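Apicoplast TIC22, putative (Plasmodium falciparum 3D7, PDB 4E6Z) probably acts as a chaperone in the import of proteins into the apicoplast, the relict plastid of the malaria parasite. Local coordinates at residues 193-198 with 214-219; 142-147 with 164-169. One frame throughout, in Å; residues are numbered along the deposited sequence.

Contact 1 of 2, residues 193-198 with 214-219; sequences PVFYAE and FDLEDL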
loop_
_atom_site.group_PDB
_atom_site.type_symbol
_atom_site.label_atom_id
_atom_site.label_comp_id
_atom_site.label_asym_id
_atom_site.label_seq_id
_atom_site.Cartn_x
_atom_site.Cartn_y
_atom_site.Cartn_z
ATOM N N PRO A 193 1.983 6.084 4.800
ATOM C CA PRO A 193 1.834 5.656 6.193
ATOM C C PRO A 193 1.814 4.137 6.398
ATOM O O PRO A 193 1.191 3.389 5.642
ATOM C CB PRO A 193 0.484 6.264 6.600
ATOM C CG PRO A 193 -0.245 6.476 5.309
ATOM C CD PRO A 193 0.815 6.844 4.322
ATOM N N VAL A 194 2.528 3.699 7.427
ATOM C CA VAL A 194 2.344 2.372 7.996
ATOM C C VAL A 194 2.312 2.556 9.509
ATOM O O VAL A 194 2.918 3.489 10.033
ATOM C CB VAL A 194 3.453 1.381 7.575
ATOM C CG1 VAL A 194 3.234 0.922 6.134
ATOM C CG2 VAL A 194 4.821 2.015 7.729
ATOM N N PHE A 195 1.588 1.683 10.202
ATOM C CA PHE A 195 1.373 1.831 11.636
ATOM C C PHE A 195 2.065 0.731 12.436
ATOM O O PHE A 195 2.156 -0.411 11.988
ATOM C CB PHE A 195 -0.128 1.816 11.944
ATOM C CG PHE A 195 -0.922 2.815 11.148
ATOM C CD1 PHE A 195 -1.183 4.078 11.657
ATOM C CD2 PHE A 195 -1.408 2.490 9.891
ATOM C CE1 PHE A 195 -1.910 4.999 10.923
ATOM C CE2 PHE A 195 -2.141 3.405 9.155
ATOM C CZ PHE A 195 -2.393 4.661 9.672
ATOM N N TYR A 196 2.551 1.076 13.625
ATOM C CA TYR A 196 3.105 0.068 14.527
ATOM C C TYR A 196 2.908 0.442 15.994
ATOM O O TYR A 196 2.644 1.600 16.321
ATOM C CB TYR A 196 4.586 -0.191 14.228
ATOM C CG TYR A 196 5.536 0.816 14.832
ATOM C CD1 TYR A 196 6.225 0.529 16.003
ATOM C CD2 TYR A 196 5.748 2.048 14.232
ATOM C CE1 TYR A 196 7.096 1.443 16.565
ATOM C CE2 TYR A 196 6.618 2.970 14.785
ATOM C CZ TYR A 196 7.290 2.664 15.952
ATOM O OH TYR A 196 8.157 3.582 16.502
ATOM N N ALA A 197 3.035 -0.551 16.869
ATOM C CA ALA A 197 2.887 -0.346 18.306
ATOM C C ALA A 197 4.191 -0.650 19.036
ATOM O O ALA A 197 4.909 -1.591 18.687
ATOM C CB ALA A 197 1.756 -1.202 18.851
ATOM N N GLU A 198 4.478 0.151 20.057
ATOM C CA GLU A 198 5.729 0.069 20.811
ATOM C C GLU A 198 6.070 -1.324 21.335
ATOM O O GLU A 198 7.173 -1.832 21.115
ATOM C CB GLU A 198 5.684 1.043 21.989
ATOM C CG GLU A 198 5.569 2.499 21.588
ATOM C CD GLU A 198 6.894 3.095 21.148
ATOM O OE1 GLU A 198 7.518 2.549 20.212
ATOM O OE2 GLU A 198 7.307 4.114 21.741
ATOM N N PHE A 214 -0.241 -1.807 7.337
ATOM C CA PHE A 214 -0.775 -0.831 6.399
ATOM C C PHE A 214 -2.127 -0.314 6.879
ATOM O O PHE A 214 -2.424 0.869 6.747
ATOM C CB PHE A 214 -0.863 -1.406 4.979
ATOM C CG PHE A 214 0.439 -1.353 4.235
ATOM C CD1 PHE A 214 0.750 -0.268 3.431
ATOM C CD2 PHE A 214 1.365 -2.374 4.362
ATOM C CE1 PHE A 214 1.957 -0.210 2.752
ATOM C CE2 PHE A 214 2.573 -2.321 3.690
ATOM C CZ PHE A 214 2.871 -1.237 2.887
ATOM N N ASP A 215 -2.935 -1.203 7.449
ATOM C CA ASP A 215 -4.220 -0.809 8.016
ATOM C C ASP A 215 -4.148 -0.626 9.530
ATOM O O ASP A 215 -3.767 -1.542 10.261
ATOM C CB ASP A 215 -5.310 -1.820 7.656
ATOM C CG ASP A 215 -5.743 -1.719 6.201
ATOM O OD1 ASP A 215 -5.000 -1.113 5.398
ATOM O OD2 ASP A 215 -6.827 -2.244 5.864
ATOM N N LEU A 216 -4.511 0.568 9.987
ATOM C CA LEU A 216 -4.574 0.862 11.408
ATOM C C LEU A 216 -5.443 -0.168 12.125
ATOM O O LEU A 216 -5.079 -0.668 13.187
ATOM C CB LEU A 216 -5.133 2.268 11.645
ATOM C CG LEU A 216 -5.401 2.631 13.113
ATOM C CD1 LEU A 216 -4.153 2.437 13.963
ATOM C CD2 LEU A 216 -5.921 4.056 13.246
ATOM N N GLU A 217 -6.590 -0.483 11.531
ATOM C CA GLU A 217 -7.539 -1.407 12.141
ATOM C C GLU A 217 -6.958 -2.809 12.342
ATOM O O GLU A 217 -7.364 -3.527 13.258
ATOM C CB GLU A 217 -8.851 -1.454 11.346
ATOM C CG GLU A 217 -8.710 -1.116 9.860
ATOM C CD GLU A 217 -8.706 0.382 9.581
ATOM O OE1 GLU A 217 -9.784 1.013 9.642
ATOM O OE2 GLU A 217 -7.622 0.927 9.287
ATOM N N ASP A 218 -6.005 -3.193 11.496
ATOM C CA ASP A 218 -5.294 -4.458 11.679
ATOM C C ASP A 218 -4.384 -4.383 12.905
ATOM O O ASP A 218 -4.288 -5.334 13.678
ATOM C CB ASP A 218 -4.472 -4.813 10.439
ATOM C CG ASP A 218 -5.338 -5.224 9.251
ATOM O OD1 ASP A 218 -6.520 -5.585 9.453
ATOM O OD2 ASP A 218 -4.827 -5.195 8.112
ATOM N N LEU A 219 -3.713 -3.246 13.067
ATOM C CA LEU A 219 -2.846 -3.013 14.212
ATOM C C LEU A 219 -3.641 -3.069 15.510
ATOM O O LEU A 219 -3.300 -3.821 16.423
ATOM C CB LEU A 219 -2.135 -1.661 14.088
ATOM C CG LEU A 219 -1.357 -1.204 15.329
ATOM C CD1 LEU A 219 -0.297 -2.222 15.707
ATOM C CD2 LEU A 219 -0.730 0.168 15.114
HETATM O O HOH W 1 -1.273 2.819 4.968
#

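Contact 2 of 2, residues 142-147 with 164-169; sequences MKEFLQ and IYWKLI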
loop_
_atom_site.group_PDB
_atom_site.type_symbol
_atom_site.label_atom_id
_atom_site.label_comp_id
_atom_site.label_asym_id
_atom_site.label_seq_id
_atom_site.Cartn_x
_atom_site.Cartn_y
_atom_site.Cartn_z
HETATM N N MSE A 142 8.794 2.346 -10.004
HETATM C CA MSE A 142 9.166 3.683 -9.549
HETATM C C MSE A 142 10.672 3.899 -9.643
HETATM O O MSE A 142 11.132 4.999 -9.948
HETATM C CB MSE A 142 8.703 3.897 -8.108
HETATM C CG MSE A 142 7.231 3.616 -7.890
HETATM SE SE MSE A 142 6.813 3.305 -6.020
HETATM C CE MSE A 142 7.247 5.069 -5.310
ATOM N N LYS A 143 11.429 2.839 -9.378
ATOM C CA LYS A 143 12.888 2.892 -9.395
ATOM C C LYS A 143 13.428 2.922 -10.820
ATOM O O LYS A 143 14.258 3.764 -11.164
ATOM C CB LYS A 143 13.462 1.685 -8.653
ATOM C CG LYS A 143 14.978 1.617 -8.644
ATOM C CD LYS A 143 15.454 0.230 -8.245
ATOM C CE LYS A 143 14.802 -0.221 -6.949
ATOM N NZ LYS A 143 15.155 -1.626 -6.609
ATOM N N GLU A 144 12.955 1.990 -11.641
ATOM C CA GLU A 144 13.344 1.917 -13.044
ATOM C C GLU A 144 13.056 3.226 -13.778
ATOM O O GLU A 144 13.653 3.511 -14.819
ATOM C CB GLU A 144 12.620 0.751 -13.722
ATOM C CG GLU A 144 12.285 0.974 -15.183
ATOM C CD GLU A 144 10.876 0.529 -15.518
ATOM O OE1 GLU A 144 9.939 1.334 -15.326
ATOM O OE2 GLU A 144 10.703 -0.624 -15.968
ATOM N N PHE A 145 12.142 4.020 -13.231
ATOM C CA PHE A 145 11.777 5.300 -13.831
ATOM C C PHE A 145 12.898 6.326 -13.703
ATOM O O PHE A 145 13.248 7.002 -14.670
ATOM C CB PHE A 145 10.495 5.846 -13.196
ATOM C CG PHE A 145 10.194 7.270 -13.567
ATOM C CD1 PHE A 145 9.638 7.577 -14.798
ATOM C CD2 PHE A 145 10.462 8.301 -12.682
ATOM C CE1 PHE A 145 9.359 8.887 -15.140
ATOM C CE2 PHE A 145 10.185 9.613 -13.020
ATOM C CZ PHE A 145 9.633 9.906 -14.250
ATOM N N LEU A 146 13.454 6.432 -12.499
ATOM C CA LEU A 146 14.525 7.381 -12.214
ATOM C C LEU A 146 15.744 7.142 -13.099
ATOM O O LEU A 146 16.481 8.075 -13.422
ATOM C CB LEU A 146 14.934 7.281 -10.743
ATOM C CG LEU A 146 13.818 7.433 -9.709
ATOM C CD1 LEU A 146 14.334 7.109 -8.319
ATOM C CD2 LEU A 146 13.224 8.832 -9.756
ATOM N N GLN A 147 15.952 5.885 -13.482
ATOM C CA GLN A 147 17.101 5.502 -14.294
ATOM C C GLN A 147 16.936 5.948 -15.743
ATOM O O GLN A 147 17.731 6.740 -16.249
ATOM C CB GLN A 147 17.309 3.988 -14.234
ATOM C CG GLN A 147 17.505 3.446 -12.829
ATOM C CD GLN A 147 17.312 1.946 -12.757
ATOM O OE1 GLN A 147 17.084 1.287 -13.772
ATOM N NE2 GLN A 147 17.394 1.395 -11.550
ATOM N N ILE A 164 6.785 6.863 -18.498
ATOM C CA ILE A 164 5.618 6.870 -17.630
ATOM C C ILE A 164 5.998 7.066 -16.169
ATOM O O ILE A 164 6.863 6.369 -15.643
ATOM C CB ILE A 164 4.817 5.560 -17.757
ATOM C CG1 ILE A 164 4.279 5.399 -19.180
ATOM C CG2 ILE A 164 3.685 5.525 -16.737
ATOM C CD1 ILE A 164 3.526 4.104 -19.405
ATOM N N TYR A 165 5.347 8.023 -15.518
ATOM C CA TYR A 165 5.515 8.218 -14.086
ATOM C C TYR A 165 4.503 7.376 -13.311
ATOM O O TYR A 165 3.305 7.660 -13.318
ATOM C CB TYR A 165 5.383 9.697 -13.716
ATOM C CG TYR A 165 5.437 9.956 -12.225
ATOM C CD1 TYR A 165 6.595 9.713 -11.500
ATOM C CD2 TYR A 165 4.330 10.444 -11.544
ATOM C CE1 TYR A 165 6.650 9.945 -10.140
ATOM C CE2 TYR A 165 4.375 10.681 -10.183
ATOM C CZ TYR A 165 5.537 10.429 -9.485
ATOM O OH TYR A 165 5.587 10.663 -8.128
ATOM N N TRP A 166 4.995 6.333 -12.654
ATOM C CA TRP A 166 4.149 5.448 -11.866
ATOM C C TRP A 166 3.911 6.030 -10.477
ATOM O O TRP A 166 4.815 6.058 -9.645
ATOM C CB TRP A 166 4.788 4.063 -11.766
ATOM C CG TRP A 166 4.993 3.426 -13.103
ATOM C CD1 TRP A 166 6.123 3.467 -13.875
ATOM C CD2 TRP A 166 4.034 2.659 -13.838
ATOM N NE1 TRP A 166 5.925 2.765 -15.040
ATOM C CE2 TRP A 166 4.649 2.261 -15.043
ATOM C CE3 TRP A 166 2.713 2.269 -13.594
ATOM C CZ2 TRP A 166 3.991 1.493 -16.000
ATOM C CZ3 TRP A 166 2.059 1.508 -14.546
ATOM C CH2 TRP A 166 2.699 1.127 -15.732
ATOM N N LYS A 167 2.689 6.498 -10.239
ATOM C CA LYS A 167 2.342 7.173 -8.990
ATOM C C LYS A 167 1.643 6.235 -8.008
ATOM O O LYS A 167 0.561 5.721 -8.286
ATOM C CB LYS A 167 1.459 8.387 -9.279
ATOM C CG LYS A 167 0.975 9.125 -8.050
ATOM C CD LYS A 167 -0.004 10.228 -8.429
ATOM C CE LYS A 167 0.695 11.369 -9.150
ATOM N NZ LYS A 167 1.653 12.081 -8.259
ATOM N N LEU A 168 2.273 6.021 -6.857
ATOM C CA LEU A 168 1.711 5.154 -5.827
ATOM C C LEU A 168 0.753 5.941 -4.936
ATOM O O LEU A 168 1.104 7.003 -4.424
ATOM C CB LEU A 168 2.835 4.531 -4.993
ATOM C CG LEU A 168 2.470 3.517 -3.902
ATOM C CD1 LEU A 168 1.855 2.260 -4.494
ATOM C CD2 LEU A 168 3.698 3.170 -3.072
ATOM N N ILE A 169 -0.455 5.417 -4.755
ATOM C CA ILE A 169 -1.464 6.067 -3.923
ATOM C C ILE A 169 -1.772 5.273 -2.653
ATOM O O ILE A 169 -2.386 4.206 -2.719
ATOM C CB ILE A 169 -2.787 6.245 -4.693
ATOM C CG1 ILE A 169 -2.531 6.833 -6.081
ATOM C CG2 ILE A 169 -3.753 7.110 -3.891
ATOM C CD1 ILE A 169 -1.856 8.182 -6.051
#

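Contact 1 of 2, residues 193-198 with 214-219
Val194 and Phe214 bring their CA atoms to 4.7 Å, and from there the backbones diverge, helix 216-227 drawing away from strand 193-203 to a CA spacing of 6.7 Å between Tyr196 and Leu219. This is a beta-beta-alpha unit: strands 193-203 and 208-213 pair antiparallel, and the helix that follows folds back over one face of their mixed sheet. Phe195 and Ala197 point their CB atoms at the helix, whereas Tyr196 points away from it. The Phe195 ring is the flat surface on which the first turn rests. CB of Leu216 sits almost exactly over its centre, 4.0 Å from the centroid and 6° off the normal, a CH-pi contact. The carbonyl oxygen of Phe214 lies at the edge of the same ring, in its plane, 3.5 Å from CE2 of Phe195. A turn later Leu219, with CG anti to the backbone N (chi1 171°), reaches the strand with both methyls: CD2 meets CB of Phe195 at 3.6 Å and CD1 meets CB of Ala197, whose small side chain leaves room for the branched leucine. At the other end CG1 of Val194 lies over the face of the Phe214 ring in a second CH-pi contact, 3.7 Å from the centroid. No direct hydrogen bond joins the segments; instead one water donates to O of Pro193 at 2.6 Å and to O of Phe214 at 2.9 Å.

Contact 2 of 2, residues 142-147 with 164-169
Phe145 and Tyr165 meet as a T-shaped pair, the edge of the tyrosine ring directed at the face of the phenylalanine, with planes at 64° and centroids 5.6 Å apart. The meeting is off-centre: CD1 of Tyr165 stands over the rim of the Phe145 ring, 3.9 Å from CE2 of Phe145. Phe145 gets there because its CG is anti to the backbone N (chi1 169°), which carries the ring out from helix 135-150 to strand 164-169. The same ring makes a close, oblique contact with the strand backbone, CD1 of Phe145 lying 3.1 Å from O of Ile164. Here a helix packs on an outermost strand of the three-stranded sheet, running roughly antiparallel to it at 147°, with the short axes 8.1 Å apart. One turn back along the helix, Met142, a selenomethionine in the crystal, extends its long, flexible chain alongside the strand. CG of Met142 passes 3.9 Å from O of Trp166, and SE of Met142 comes to 4.3 Å from CB of Leu168. Flat rings thus supply a face and an edge at the partly exposed end, and an apolar leucine, its CB facing the helix, suits the buried end. NE1 of Trp166 is 4.3 Å from OE1 of Glu144, too far for a hydrogen bond. With no hydrogen bond or salt bridge between the segments, the contact rests mainly on dispersion and on the weak electrostatics of the Tyr165 edge facing the Phe145 ring.

From the N terminus, contact 2 comes first: helix 135-150 leads through a connection that includes the unmodelled residues 152-161 into strand 164-169, and the contact closes this loop by laying the helix on its sheet. Contact 1 opens only afterwards, closing an excursion of similar length from strand 193-203 through strand 208-213 to helix 216-227. The two are therefore in series, neither nested nor crossed. Contacts 1 and 2 lie on opposite sides of the chain's centre, with the centres of the two contacts about 25 Å apart and their nearest atoms about 7 Å apart, and secure helices to different sheets. Helix 172-179 lies between them in sequence; its Leu175 and Gln174 touch Pro193 and Phe195 of contact 1.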